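Local coordinates for protein catalase-3 (Neurospora crassa, PDB 4AJ9) that breaks down hydrogen peroxide to oxygen and water with a heme cofactor, and probably protects the fungal cell from peroxide damage, at residues Asp174-Trp177 with Asp178-Ser182; Lys282-Tyr286 with Gly287-Leu291; Asp354-Leu357 with Asn358-Gly362; Thr453-Glu456 with Gln457-Ile461; Ala610-Pro613 with Ser614-Thr618. All coordinates share one frame; numbering follows the deposited sequence. Where two conformers were deposited one is given.

Interaction 1. Residues Asp174-Trp177 with Asp178-Ser182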
# COMPACT_ATOMS: atom_id res chain seq x y z
N ASP C 174 -33.43 -6.52 -6.23
CA ASP C 174 -33.60 -6.54 -7.68
C ASP C 174 -32.41 -7.07 -8.46
O ASP C 174 -32.56 -7.94 -9.32
CB ASP C 174 -33.96 -5.14 -8.19
CG ASP C 174 -35.38 -4.74 -7.84
OD1 ASP C 174 -35.77 -4.90 -6.67
OD2 ASP C 174 -36.10 -4.30 -8.75
N SER C 175 -31.22 -6.54 -8.18
CA SER C 175 -30.08 -6.81 -9.04
C SER C 175 -29.70 -8.29 -9.00
O SER C 175 -29.30 -8.87 -10.01
CB SER C 175 -28.88 -5.93 -8.67
OG SER C 175 -28.47 -6.14 -7.33
N ALA C 176 -29.84 -8.90 -7.82
CA ALA C 176 -29.44 -10.29 -7.64
C ALA C 176 -30.32 -11.19 -8.51
O ALA C 176 -29.83 -12.06 -9.25
CB ALA C 176 -29.55 -10.70 -6.19
N TRP C 177 -31.62 -10.99 -8.39
CA TRP C 177 -32.59 -11.82 -9.11
C TRP C 177 -32.66 -11.50 -10.61
O TRP C 177 -33.00 -12.37 -11.41
CB TRP C 177 -33.95 -11.76 -8.42
CG TRP C 177 -33.93 -12.51 -7.14
CD1 TRP C 177 -33.42 -12.09 -5.94
CD2 TRP C 177 -34.37 -13.86 -6.94
NE1 TRP C 177 -33.54 -13.09 -5.00
CE2 TRP C 177 -34.12 -14.18 -5.59
CE3 TRP C 177 -34.96 -14.82 -7.77
CZ2 TRP C 177 -34.45 -15.42 -5.05
CZ3 TRP C 177 -35.29 -16.05 -7.24
CH2 TRP C 177 -35.04 -16.34 -5.89
N ASP C 178 -32.33 -10.26 -10.97
CA ASP C 178 -32.09 -9.89 -12.37
C ASP C 178 -30.97 -10.77 -12.91
O ASP C 178 -31.10 -11.37 -13.98
CB ASP C 178 -31.72 -8.40 -12.48
CG ASP C 178 -31.41 -7.95 -13.90
OD1 ASP C 178 -31.82 -8.62 -14.87
OD2 ASP C 178 -30.76 -6.89 -14.06
N PHE C 179 -29.87 -10.87 -12.17
CA PHE C 179 -28.74 -11.70 -12.61
C PHE C 179 -29.09 -13.19 -12.68
O PHE C 179 -28.75 -13.86 -13.65
CB PHE C 179 -27.50 -11.51 -11.73
CG PHE C 179 -26.31 -12.29 -12.21
CD1 PHE C 179 -25.51 -11.80 -13.23
CD2 PHE C 179 -26.00 -13.53 -11.66
CE1 PHE C 179 -24.41 -12.52 -13.69
CE2 PHE C 179 -24.90 -14.26 -12.11
CZ PHE C 179 -24.10 -13.75 -13.14
N PHE C 180 -29.77 -13.71 -11.66
CA PHE C 180 -30.12 -15.12 -11.61
C PHE C 180 -30.97 -15.51 -12.81
O PHE C 180 -30.87 -16.62 -13.33
CB PHE C 180 -30.91 -15.43 -10.33
CG PHE C 180 -30.11 -15.24 -9.06
CD1 PHE C 180 -28.73 -15.39 -9.06
CD2 PHE C 180 -30.75 -14.92 -7.88
CE1 PHE C 180 -28.01 -15.23 -7.89
CE2 PHE C 180 -30.03 -14.75 -6.71
CZ PHE C 180 -28.65 -14.91 -6.72
N SER C 181 -31.82 -14.59 -13.23
CA SER C 181 -32.77 -14.88 -14.30
C SER C 181 -32.19 -14.56 -15.68
O SER C 181 -32.61 -15.13 -16.68
CB SER C 181 -34.10 -14.17 -14.06
OG SER C 181 -33.95 -12.76 -14.04
N SER C 182 -31.22 -13.66 -15.71
CA SER C 182 -30.53 -13.29 -16.95
C SER C 182 -29.43 -14.29 -17.30
O SER C 182 -29.00 -14.37 -18.45
CB SER C 182 -29.92 -11.90 -16.83
OG SER C 182 -30.92 -10.89 -16.81
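Asp178 N to Asp174 O at 2.9 Å opens a ladder of i to i+4 hydrogen bonds that runs on through Phe179 N to Ser175 O, Phe180 N to Ala176 O and Ser181 N to Trp177 O, so the whole of 174-182 is one helix. On one side of it Phe180 presents its edge to the indole of Trp177, a T-shaped stack with the planes 80° apart and CD2 of Phe180 lying 3.9 Å from Trp177 CD2. Both rings leave the backbone with CG anti to the carbonyl carbon (chi1 -73° for Trp177, -65° for Phe180), which brings them together one turn apart. The Phe180 ring also lies over the carbonyl of its own turn, with Ala176 O 3.2 Å from Phe180 CG, and its CE2 touches the Ala176 methyl. A leucine in place of Phe180 would probably leave the indole face without its aromatic edge and Ala176 O without a ring over it. Asp178 turns elsewhere, its carboxylate bonded to Tyr397, Ser400, Tyr401 and Leu402 of the second subunit. Trp177 and Phe180 both pack on Leu190 of helix 187-193, Trp177 also meets Val480 of helix 474-487, and Phe179 lies against helix 151-158.

Interaction 2. Residues Lys282-Tyr286 with Gly287-Leu291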
# COMPACT_ATOMS: atom_id res chain seq x y z
N LYS C 282 -14.36 -41.09 -18.92
CA LYS C 282 -15.77 -40.96 -18.57
C LYS C 282 -16.18 -39.53 -18.15
O LYS C 282 -17.26 -39.31 -17.59
CB LYS C 282 -16.13 -42.02 -17.51
CG LYS C 282 -16.08 -43.43 -18.09
CD LYS C 282 -16.25 -44.54 -17.07
CE LYS C 282 -16.07 -45.90 -17.74
NZ LYS C 282 -14.64 -46.13 -18.16
N ALA C 283 -15.33 -38.56 -18.48
CA ALA C 283 -15.55 -37.16 -18.09
C ALA C 283 -16.92 -36.63 -18.51
O ALA C 283 -17.50 -35.78 -17.83
CB ALA C 283 -14.45 -36.28 -18.67
N GLN C 284 -17.43 -37.12 -19.64
CA GLN C 284 -18.71 -36.66 -20.16
C GLN C 284 -19.74 -37.78 -20.21
O GLN C 284 -20.69 -37.71 -20.97
CB GLN C 284 -18.53 -36.07 -21.57
CG GLN C 284 -17.48 -34.98 -21.65
CD GLN C 284 -17.26 -34.46 -23.05
OE1 GLN C 284 -18.15 -33.83 -23.64
NE2 GLN C 284 -16.07 -34.71 -23.61
N ALA C 285 -19.56 -38.80 -19.38
CA ALA C 285 -20.38 -40.01 -19.48
C ALA C 285 -21.64 -40.00 -18.61
O ALA C 285 -22.47 -40.89 -18.73
CB ALA C 285 -19.54 -41.23 -19.16
N TYR C 286 -21.79 -38.99 -17.75
CA TYR C 286 -22.86 -39.05 -16.75
C TYR C 286 -24.02 -38.06 -16.93
O TYR C 286 -24.69 -37.68 -15.96
CB TYR C 286 -22.24 -38.95 -15.35
CG TYR C 286 -21.25 -40.06 -15.10
CD1 TYR C 286 -21.69 -41.36 -14.89
CD2 TYR C 286 -19.87 -39.83 -15.11
CE1 TYR C 286 -20.80 -42.40 -14.68
CE2 TYR C 286 -18.96 -40.87 -14.90
CZ TYR C 286 -19.44 -42.15 -14.69
OH TYR C 286 -18.58 -43.21 -14.48
N GLY C 287 -24.28 -37.66 -18.17
CA GLY C 287 -25.40 -36.79 -18.49
C GLY C 287 -25.04 -35.32 -18.45
O GLY C 287 -25.90 -34.45 -18.58
N PHE C 288 -23.75 -35.04 -18.26
CA PHE C 288 -23.24 -33.67 -18.21
C PHE C 288 -21.71 -33.73 -18.33
O PHE C 288 -21.14 -34.80 -18.36
CB PHE C 288 -23.63 -32.98 -16.90
CG PHE C 288 -22.98 -33.57 -15.67
CD1 PHE C 288 -23.55 -34.65 -15.02
CD2 PHE C 288 -21.81 -33.03 -15.16
CE1 PHE C 288 -22.97 -35.20 -13.89
CE2 PHE C 288 -21.22 -33.57 -14.03
CZ PHE C 288 -21.79 -34.66 -13.39
N ASP C 289 -21.08 -32.57 -18.36
CA ASP C 289 -19.63 -32.48 -18.53
C ASP C 289 -18.99 -32.22 -17.17
O ASP C 289 -19.32 -31.24 -16.50
CB ASP C 289 -19.30 -31.35 -19.50
CG ASP C 289 -17.86 -31.36 -19.97
OD1 ASP C 289 -16.97 -31.76 -19.18
OD2 ASP C 289 -17.61 -30.95 -21.12
N LEU C 290 -18.08 -33.10 -16.75
CA LEU C 290 -17.48 -32.97 -15.42
C LEU C 290 -16.56 -31.75 -15.27
O LEU C 290 -16.06 -31.47 -14.18
CB LEU C 290 -16.77 -34.27 -15.00
CG LEU C 290 -17.70 -35.22 -14.24
CD1 LEU C 290 -17.20 -36.68 -14.26
CD2 LEU C 290 -17.88 -34.72 -12.81
N LEU C 291 -16.37 -31.01 -16.35
CA LEU C 291 -15.63 -29.75 -16.29
C LEU C 291 -16.58 -28.60 -15.93
O LEU C 291 -16.15 -27.47 -15.74
CB LEU C 291 -14.94 -29.46 -17.62
CG LEU C 291 -13.88 -30.43 -18.14
CD1 LEU C 291 -13.34 -29.94 -19.49
CD2 LEU C 291 -12.73 -30.60 -17.14
O HOH W 1 -20.14 -36.89 -16.84
O HOH W 2 -23.26 -38.18 -20.78
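Tyr286 and Leu290 meet at the ring's edge, where Leu290 CD1 lies near the ring plane, 4.2 Å from Tyr286 CD2. Leu290 is the side chain to follow. Its CB starts 3.3 Å from Ala283 O, the same oxygen that accepts the Leu290 N-H at 2.9 Å; CG stays beside that carbonyl, and CD1 carries on past it to the tyrosine edge and Ala283 CA. Leucine and tyrosine both rest on Ile278 of strand 270-278. The piece belongs to the long irregular connection between strands 270-278 and 305-314, opened by a type I turn, Lys282 to Ala285, and bridged by two waters. Water 1 donates to Ala283 O and Phe288 O and accepts from Tyr286 N at 2.8 Å; water 2 joins Gln284 O to Gly287 N. Gly287 has a positive phi of 91°, where a CB would run into Tyr286 O. CE1 of Phe288 comes 4.1 Å from Tyr286 CB. Gln284 and Asp289 run side by side, amide and carboxylate planes only 15° apart. Asp289 OD1 takes the N-H of Leu291 in an Asx turn, while OD2 is held by Thr437 and a salt bridge to Arg37 of the third subunit.

Interaction 3. Residues Asp354-Leu357 with Asn358-Gly362. With HEM (protoporphyrin IX containing Fe), chain Y.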
# COMPACT_ATOMS: atom_id res chain seq x y z
N ASP C 354 -3.59 -12.96 -6.93
CA ASP C 354 -3.58 -11.51 -7.16
C ASP C 354 -4.23 -10.75 -6.00
O ASP C 354 -3.71 -9.72 -5.57
CB ASP C 354 -4.32 -11.19 -8.46
CG ASP C 354 -4.63 -9.72 -8.61
OD1 ASP C 354 -3.69 -8.90 -8.49
OD2 ASP C 354 -5.81 -9.37 -8.80
N THR C 355 -5.35 -11.25 -5.50
CA THR C 355 -6.09 -10.54 -4.46
C THR C 355 -5.31 -10.39 -3.14
O THR C 355 -5.57 -9.47 -2.35
CB THR C 355 -7.46 -11.18 -4.18
OG1 THR C 355 -8.32 -10.23 -3.53
CG2 THR C 355 -7.31 -12.42 -3.32
N GLN C 356 -4.36 -11.29 -2.90
CA GLN C 356 -3.53 -11.21 -1.70
C GLN C 356 -2.71 -9.92 -1.68
O GLN C 356 -2.41 -9.37 -0.63
CB GLN C 356 -2.59 -12.41 -1.58
CG GLN C 356 -3.30 -13.76 -1.57
CD GLN C 356 -4.49 -13.79 -0.62
OE1 GLN C 356 -4.49 -13.10 0.41
NE2 GLN C 356 -5.51 -14.57 -0.97
N LEU C 357 -2.33 -9.46 -2.87
CA LEU C 357 -1.61 -8.21 -3.00
C LEU C 357 -2.44 -7.05 -2.48
O LEU C 357 -1.91 -6.10 -1.91
CB LEU C 357 -1.22 -7.96 -4.46
CG LEU C 357 -0.27 -8.94 -5.11
CD1 LEU C 357 -0.22 -8.73 -6.63
CD2 LEU C 357 1.12 -8.85 -4.48
N ASN C 358 -3.76 -7.13 -2.67
CA ASN C 358 -4.63 -6.08 -2.14
C ASN C 358 -4.80 -6.19 -0.63
O ASN C 358 -4.60 -5.22 0.10
CB ASN C 358 -6.02 -6.12 -2.79
CG ASN C 358 -6.85 -4.89 -2.44
OD1 ASN C 358 -6.49 -3.78 -2.79
ND2 ASN C 358 -7.98 -5.10 -1.73
N ARG C 359 -5.15 -7.38 -0.17
CA ARG C 359 -5.41 -7.57 1.25
C ARG C 359 -4.16 -7.35 2.09
O ARG C 359 -4.22 -6.74 3.16
CB ARG C 359 -5.99 -8.96 1.49
CG ARG C 359 -6.75 -9.08 2.78
CD ARG C 359 -8.00 -9.93 2.58
NE ARG C 359 -7.69 -11.34 2.38
CZ ARG C 359 -7.24 -12.16 3.34
NH1 ARG C 359 -7.03 -11.69 4.56
NH2 ARG C 359 -7.00 -13.43 3.06
N HIS C 360 -3.02 -7.85 1.61
CA HIS C 360 -1.78 -7.78 2.39
C HIS C 360 -0.82 -6.68 1.98
O HIS C 360 0.24 -6.52 2.58
CB HIS C 360 -1.07 -9.15 2.41
CG HIS C 360 -1.84 -10.20 3.16
ND1 HIS C 360 -1.96 -10.20 4.53
CD2 HIS C 360 -2.54 -11.28 2.72
CE1 HIS C 360 -2.68 -11.24 4.91
NE2 HIS C 360 -3.05 -11.91 3.83
N ARG C 361 -1.17 -5.93 0.94
CA ARG C 361 -0.34 -4.81 0.47
C ARG C 361 1.15 -5.15 0.30
O ARG C 361 2.02 -4.38 0.70
CB ARG C 361 -0.47 -3.61 1.42
CG ARG C 361 -1.66 -2.72 1.14
CD ARG C 361 -2.98 -3.40 1.51
NE ARG C 361 -4.13 -2.68 0.98
CZ ARG C 361 -4.36 -2.48 -0.32
NH1 ARG C 361 -3.51 -2.96 -1.22
NH2 ARG C 361 -5.43 -1.82 -0.72
N GLY C 362 1.44 -6.28 -0.32
CA GLY C 362 2.81 -6.73 -0.46
C GLY C 362 2.84 -8.17 -0.92
O GLY C 362 1.85 -8.88 -0.81
CHA HEM Y . -12.67 -16.26 -1.33
CHB HEM Y . -14.85 -20.48 -2.37
CHC HEM Y . -15.34 -19.05 -6.97
CHD HEM Y . -12.41 -15.29 -6.12
C1A HEM Y . -13.25 -17.50 -1.19
C2A HEM Y . -13.40 -18.26 0.05
C3A HEM Y . -14.02 -19.41 -0.24
C4A HEM Y . -14.26 -19.45 -1.67
CMA HEM Y . -14.40 -20.55 0.74
CAA HEM Y . -12.97 -17.76 1.46
CBA HEM Y . -11.62 -18.35 1.88
CGA HEM Y . -11.33 -17.90 3.29
O1A HEM Y . -10.43 -17.06 3.48
O2A HEM Y . -12.02 -18.39 4.23
C1B HEM Y . -15.12 -20.49 -3.73
C2B HEM Y . -15.64 -21.61 -4.48
C3B HEM Y . -15.80 -21.22 -5.76
C4B HEM Y . -15.36 -19.84 -5.84
CMB HEM Y . -15.96 -22.99 -3.85
CAB HEM Y . -16.29 -22.03 -6.98
CBB HEM Y . -16.15 -23.36 -7.01
C1C HEM Y . -14.52 -17.96 -7.15
C2C HEM Y . -14.13 -17.38 -8.42
C3C HEM Y . -13.34 -16.33 -8.16
C4C HEM Y . -13.17 -16.25 -6.73
CMC HEM Y . -14.59 -17.87 -9.81
CAC HEM Y . -12.62 -15.40 -9.15
CBC HEM Y . -12.20 -15.89 -10.31
C1D HEM Y . -12.22 -15.18 -4.77
C2D HEM Y . -11.42 -14.15 -4.15
C3D HEM Y . -11.50 -14.46 -2.66
C4D HEM Y . -12.33 -15.63 -2.53
CMD HEM Y . -10.67 -13.02 -4.87
CAD HEM Y . -10.82 -13.67 -1.53
CBD HEM Y . -9.53 -14.41 -1.20
CGD HEM Y . -8.75 -13.63 -0.17
O1D HEM Y . -7.90 -14.24 0.51
O2D HEM Y . -9.01 -12.40 -0.03
NA HEM Y . -13.78 -18.27 -2.21
NB HEM Y . -14.96 -19.44 -4.59
NC HEM Y . -13.91 -17.24 -6.14
ND HEM Y . -12.73 -16.03 -3.80
FE HEM Y . -13.77 -17.82 -4.18
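Gln356 and Arg359 converge on one heme propionate, and this is the tight side of the contact. Gln356 NE2 gives O1D of the heme a 2.8 Å hydrogen bond. In the conformer described, one of two modelled, Arg359 NH2 donates to the same O1D, also 2.8 Å away, and Arg359 NE to O2D of the heme at 2.9 Å. With the arginine so placed, three N-H groups fix the rotation of the carboxylate, and its charge would be expected to offset that of the propionate. Arg359 gets there with CG anti to N (chi1 -159°) and bends at chi2 and chi3. Beside it His360 and Gln356 point the same way, with Gln356 OE1 near the imidazole plane and 3.5 Å from His360 CD2; Ser327 bonds to that OE1. Thr355 CG2 packs against the propionate's CBD at 3.7 Å. All this happens on the last turns of helix 343-360, the heme-binding helix of the catalase fold, which also carries Tyr352, probably the axial ligand of the iron. Backbone bonds from Arg359 N to Thr355 O and His360 N to Gln356 O run into the last turn; Arg361 is the first residue to leave helical angles, with phi 48°. Here the contact is looser. Arg361 and Gly362 are partly exposed, yet Gly362 O is buried without a hydrogen-bond partner. Leu357 O is lined by Arg361 CA, 3.1 Å away, and Leu357 CD2 reaches Gly362 O at 3.7 Å. Other subunits close in as well: Asp354 bonds to His56, Thr355 to Asp55 and Asn358 to Arg58, all of the third subunit.

Interaction 4. Residues Thr453-Glu456 with Gln457-Ile461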
# COMPACT_ATOMS: atom_id res chain seq x y z
N THR C 453 -37.43 -33.57 0.89
CA THR C 453 -38.71 -33.93 1.49
C THR C 453 -39.76 -32.87 1.17
O THR C 453 -39.43 -31.75 0.76
CB THR C 453 -38.61 -34.10 3.03
OG1 THR C 453 -38.52 -32.82 3.65
CG2 THR C 453 -37.40 -34.93 3.41
N PRO C 454 -41.05 -33.22 1.33
CA PRO C 454 -42.12 -32.29 0.98
C PRO C 454 -42.04 -30.94 1.71
O PRO C 454 -42.25 -29.91 1.07
CB PRO C 454 -43.38 -33.04 1.39
CG PRO C 454 -43.01 -34.48 1.22
CD PRO C 454 -41.57 -34.56 1.66
N VAL C 455 -41.77 -30.94 3.01
CA VAL C 455 -41.70 -29.69 3.76
C VAL C 455 -40.39 -28.97 3.42
O VAL C 455 -40.33 -27.74 3.39
CB VAL C 455 -41.77 -29.94 5.28
CG1 VAL C 455 -41.51 -28.64 6.05
CG2 VAL C 455 -43.14 -30.51 5.65
N GLU C 456 -39.36 -29.76 3.16
CA GLU C 456 -38.08 -29.23 2.71
C GLU C 456 -38.24 -28.49 1.39
O GLU C 456 -37.70 -27.41 1.19
CB GLU C 456 -37.08 -30.37 2.57
CG GLU C 456 -35.64 -29.94 2.65
CD GLU C 456 -34.70 -31.12 2.85
OE1 GLU C 456 -35.10 -32.26 2.53
OE2 GLU C 456 -33.58 -30.88 3.33
N GLN C 457 -39.01 -29.08 0.47
CA GLN C 457 -39.35 -28.42 -0.79
C GLN C 457 -40.12 -27.14 -0.50
O GLN C 457 -39.96 -26.12 -1.18
CB GLN C 457 -40.18 -29.34 -1.68
CG GLN C 457 -39.43 -30.54 -2.24
CD GLN C 457 -40.32 -31.42 -3.12
OE1 GLN C 457 -41.53 -31.44 -2.94
NE2 GLN C 457 -39.72 -32.12 -4.08
N GLN C 458 -40.97 -27.19 0.53
CA GLN C 458 -41.76 -26.02 0.87
C GLN C 458 -40.85 -24.88 1.35
O GLN C 458 -41.10 -23.72 1.05
CB GLN C 458 -42.83 -26.35 1.92
CG GLN C 458 -43.82 -25.21 2.17
CD GLN C 458 -44.69 -24.90 0.98
OE1 GLN C 458 -45.52 -25.72 0.57
NE2 GLN C 458 -44.53 -23.71 0.42
N PHE C 459 -39.80 -25.23 2.10
CA PHE C 459 -38.85 -24.22 2.58
C PHE C 459 -38.19 -23.50 1.42
O PHE C 459 -38.03 -22.27 1.44
CB PHE C 459 -37.79 -24.85 3.48
CG PHE C 459 -38.30 -25.24 4.84
CD1 PHE C 459 -39.35 -24.57 5.43
CD2 PHE C 459 -37.71 -26.28 5.55
CE1 PHE C 459 -39.80 -24.92 6.68
CE2 PHE C 459 -38.16 -26.64 6.80
CZ PHE C 459 -39.20 -25.95 7.36
N VAL C 460 -37.78 -24.26 0.41
CA VAL C 460 -37.19 -23.69 -0.80
C VAL C 460 -38.16 -22.72 -1.47
O VAL C 460 -37.81 -21.58 -1.79
CB VAL C 460 -36.77 -24.79 -1.81
CG1 VAL C 460 -36.44 -24.18 -3.17
CG2 VAL C 460 -35.60 -25.64 -1.26
N ILE C 461 -39.39 -23.17 -1.68
CA ILE C 461 -40.40 -22.33 -2.33
C ILE C 461 -40.67 -21.05 -1.52
O ILE C 461 -40.79 -19.96 -2.08
CB ILE C 461 -41.71 -23.12 -2.53
CG1 ILE C 461 -41.61 -23.96 -3.80
CG2 ILE C 461 -42.90 -22.17 -2.64
CD1 ILE C 461 -42.60 -25.11 -3.85
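Val455 and Phe459 meet over the phenyl ring. Val455 CG1 stands above one face in a CH-pi contact, 4.1 Å from the centroid of the Phe459 ring and 24° off its normal, and Val455 O lies over the ring offset toward its rim, 3.5 Å from Phe459 CG. CZ of Phe459 comes nearest the methyl, 3.8 Å from Val455 CG1. That methyl is in place because CG1 stands anti to the backbone N (chi1 173°), while the phenyl, anti to its own carbonyl carbon, leans back along the helix. Phe674 stacks edge-to-face with Phe459. With an alanine at Phe459, the Val455 methyl would probably lose the ring it packs on and Phe674 its aromatic partner. These turns start helix 454-468, closed by a capping box: Glu456 N donates to Thr453 OG1 at 3.2 Å, and Thr453 N returns a bond of 3.1 Å to Glu456 OE1, using the anti lone pair of the carboxylate. Glu456 stretches its chain out to make this bond, and its oxygens are gripped further by Ser520 and by the backbone N-H groups of Ile521 and Phe522, which should suit a buried negative charge. Thr453 O accepts from Gln457 N at 2.7 Å, and the ladder continues from Gln458 N to Pro454 O, Phe459 N to Val455 O and Val460 N to Glu456 O. Gln457 lays its extended chain beside the first turn, CG 3.2 Å from Thr453 O, and passes its NE2 on to Phe449 O. Gln458 is instead bent at chi2, its OE1 held by Asp677 N and Arg494.

Interaction 5. Residues Ala610-Pro613 with Ser614-Thr618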
# COMPACT_ATOMS: atom_id res chain seq x y z
N ALA C 610 -42.03 -7.14 28.34
CA ALA C 610 -43.35 -7.77 28.45
C ALA C 610 -43.45 -9.02 27.57
O ALA C 610 -43.08 -9.00 26.41
CB ALA C 610 -44.44 -6.77 28.08
N GLY C 611 -43.93 -10.12 28.14
CA GLY C 611 -44.16 -11.33 27.37
C GLY C 611 -42.95 -12.20 27.06
O GLY C 611 -43.09 -13.23 26.39
N ARG C 612 -41.77 -11.83 27.56
CA ARG C 612 -40.53 -12.50 27.16
C ARG C 612 -40.50 -14.02 27.38
O ARG C 612 -40.16 -14.77 26.46
CB ARG C 612 -39.31 -11.82 27.80
CG ARG C 612 -37.97 -12.52 27.58
CD ARG C 612 -37.59 -12.68 26.10
NE ARG C 612 -37.59 -11.42 25.35
CZ ARG C 612 -36.61 -10.53 25.36
NH1 ARG C 612 -35.53 -10.73 26.11
NH2 ARG C 612 -36.71 -9.42 24.62
N PRO C 613 -40.87 -14.50 28.58
CA PRO C 613 -40.93 -15.96 28.76
C PRO C 613 -41.86 -16.60 27.73
O PRO C 613 -41.47 -17.57 27.08
CB PRO C 613 -41.48 -16.12 30.18
CG PRO C 613 -41.05 -14.84 30.89
CD PRO C 613 -41.19 -13.77 29.83
N SER C 614 -43.06 -16.04 27.56
CA SER C 614 -44.00 -16.55 26.56
C SER C 614 -43.44 -16.48 25.14
O SER C 614 -43.70 -17.37 24.33
CB SER C 614 -45.32 -15.77 26.61
OG SER C 614 -45.94 -15.91 27.87
N GLN C 615 -42.71 -15.42 24.82
CA GLN C 615 -42.22 -15.26 23.46
C GLN C 615 -41.18 -16.33 23.14
O GLN C 615 -41.16 -16.88 22.04
CB GLN C 615 -41.61 -13.86 23.26
CG GLN C 615 -41.31 -13.53 21.80
CD GLN C 615 -42.55 -13.49 20.94
OE1 GLN C 615 -43.47 -12.71 21.20
NE2 GLN C 615 -42.59 -14.34 19.91
N ILE C 616 -40.33 -16.62 24.13
CA ILE C 616 -39.31 -17.65 23.99
C ILE C 616 -39.94 -19.02 23.73
O ILE C 616 -39.48 -19.77 22.87
CB ILE C 616 -38.42 -17.73 25.25
CG1 ILE C 616 -37.58 -16.45 25.39
CG2 ILE C 616 -37.47 -18.93 25.17
CD1 ILE C 616 -36.74 -16.40 26.64
N LEU C 617 -40.99 -19.35 24.48
CA LEU C 617 -41.63 -20.65 24.31
C LEU C 617 -42.36 -20.70 22.99
O LEU C 617 -42.37 -21.72 22.31
CB LEU C 617 -42.59 -20.94 25.46
CG LEU C 617 -43.12 -22.37 25.54
CD1 LEU C 617 -41.96 -23.34 25.61
CD2 LEU C 617 -44.05 -22.55 26.75
N THR C 618 -42.99 -19.58 22.63
CA THR C 618 -43.70 -19.46 21.36
C THR C 618 -42.75 -19.60 20.17
O THR C 618 -43.02 -20.36 19.23
CB THR C 618 -44.48 -18.12 21.28
OG1 THR C 618 -45.48 -18.08 22.30
CG2 THR C 618 -45.14 -17.95 19.92
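Arg612 and Ile616 pack one turn apart at the N-terminal end of helix 612-622, which links strands 587-590 and 627-630 in a beta-alpha-beta unit. The unit belongs to the parallel-sheet alpha/beta domain of long catalases, related to the class I glutamine amidotransferases. The side-chain contact is aliphatic: the methylene CD of Arg612 lies 3.8 Å from Ile616 CG1 and nearly as close to CD1, and the two chains run at a slant to each other. Arg612 takes CG anti to the backbone N (chi1 174°), then folds at chi2 and chi3, laying its methylenes near the isoleucine while NH1 goes on to the carbonyls of Tyr577 and Ser578. Ile616 CG1 also sits 3.3 Å from Arg612 O, the oxygen that accepts the Ile616 N-H at 3.0 Å. Gly611 is the N-cap, with a positive phi of 79°, and its carbonyl takes a short bond of 2.7 Å from Gln615 N; Ser614 CB lies beside that oxygen. Pro613, in the first turn, has no N-H to give and needs none there, and its own carbonyl accepts from Leu617 N at 3.2 Å. The next carbonyl, Ser614 O, is gripped twice, by Thr618 N and by Thr618 OG1 at 2.8 Å, the two donors coming from opposite faces of the carbonyl plane. Gln615 leads away from the first turn, to Asp619 and to Gln615 of the third subunit. On the sheet side, Ile616 and Leu617 rest on Val588 of strand 587-590, Leu617 reaches Val590 as well, and Pro613 packs on Val597 and Phe608 in the loop leading to the helix.

In the fold
Each contact is local and the five follow in series, none nesting or crossing. Interactions 1, 2 and 3 belong to the catalase domain: first the helix 174-182, then the loop that joins strands 270-278 and 305-314 of the antiparallel sheet, then the end of the heme-binding helix 343-360. Interaction 4 starts a helix in the helical segment further along the chain, yet comes within about 7 Å of interaction 1 at the nearest atoms. Interaction 5 lies in the C-terminal domain with its parallel sheet, about 53 Å centre to centre from interaction 2. Interactions 2, 3 and 5 all touch the third subunit, and interactions 1 and 3 the second.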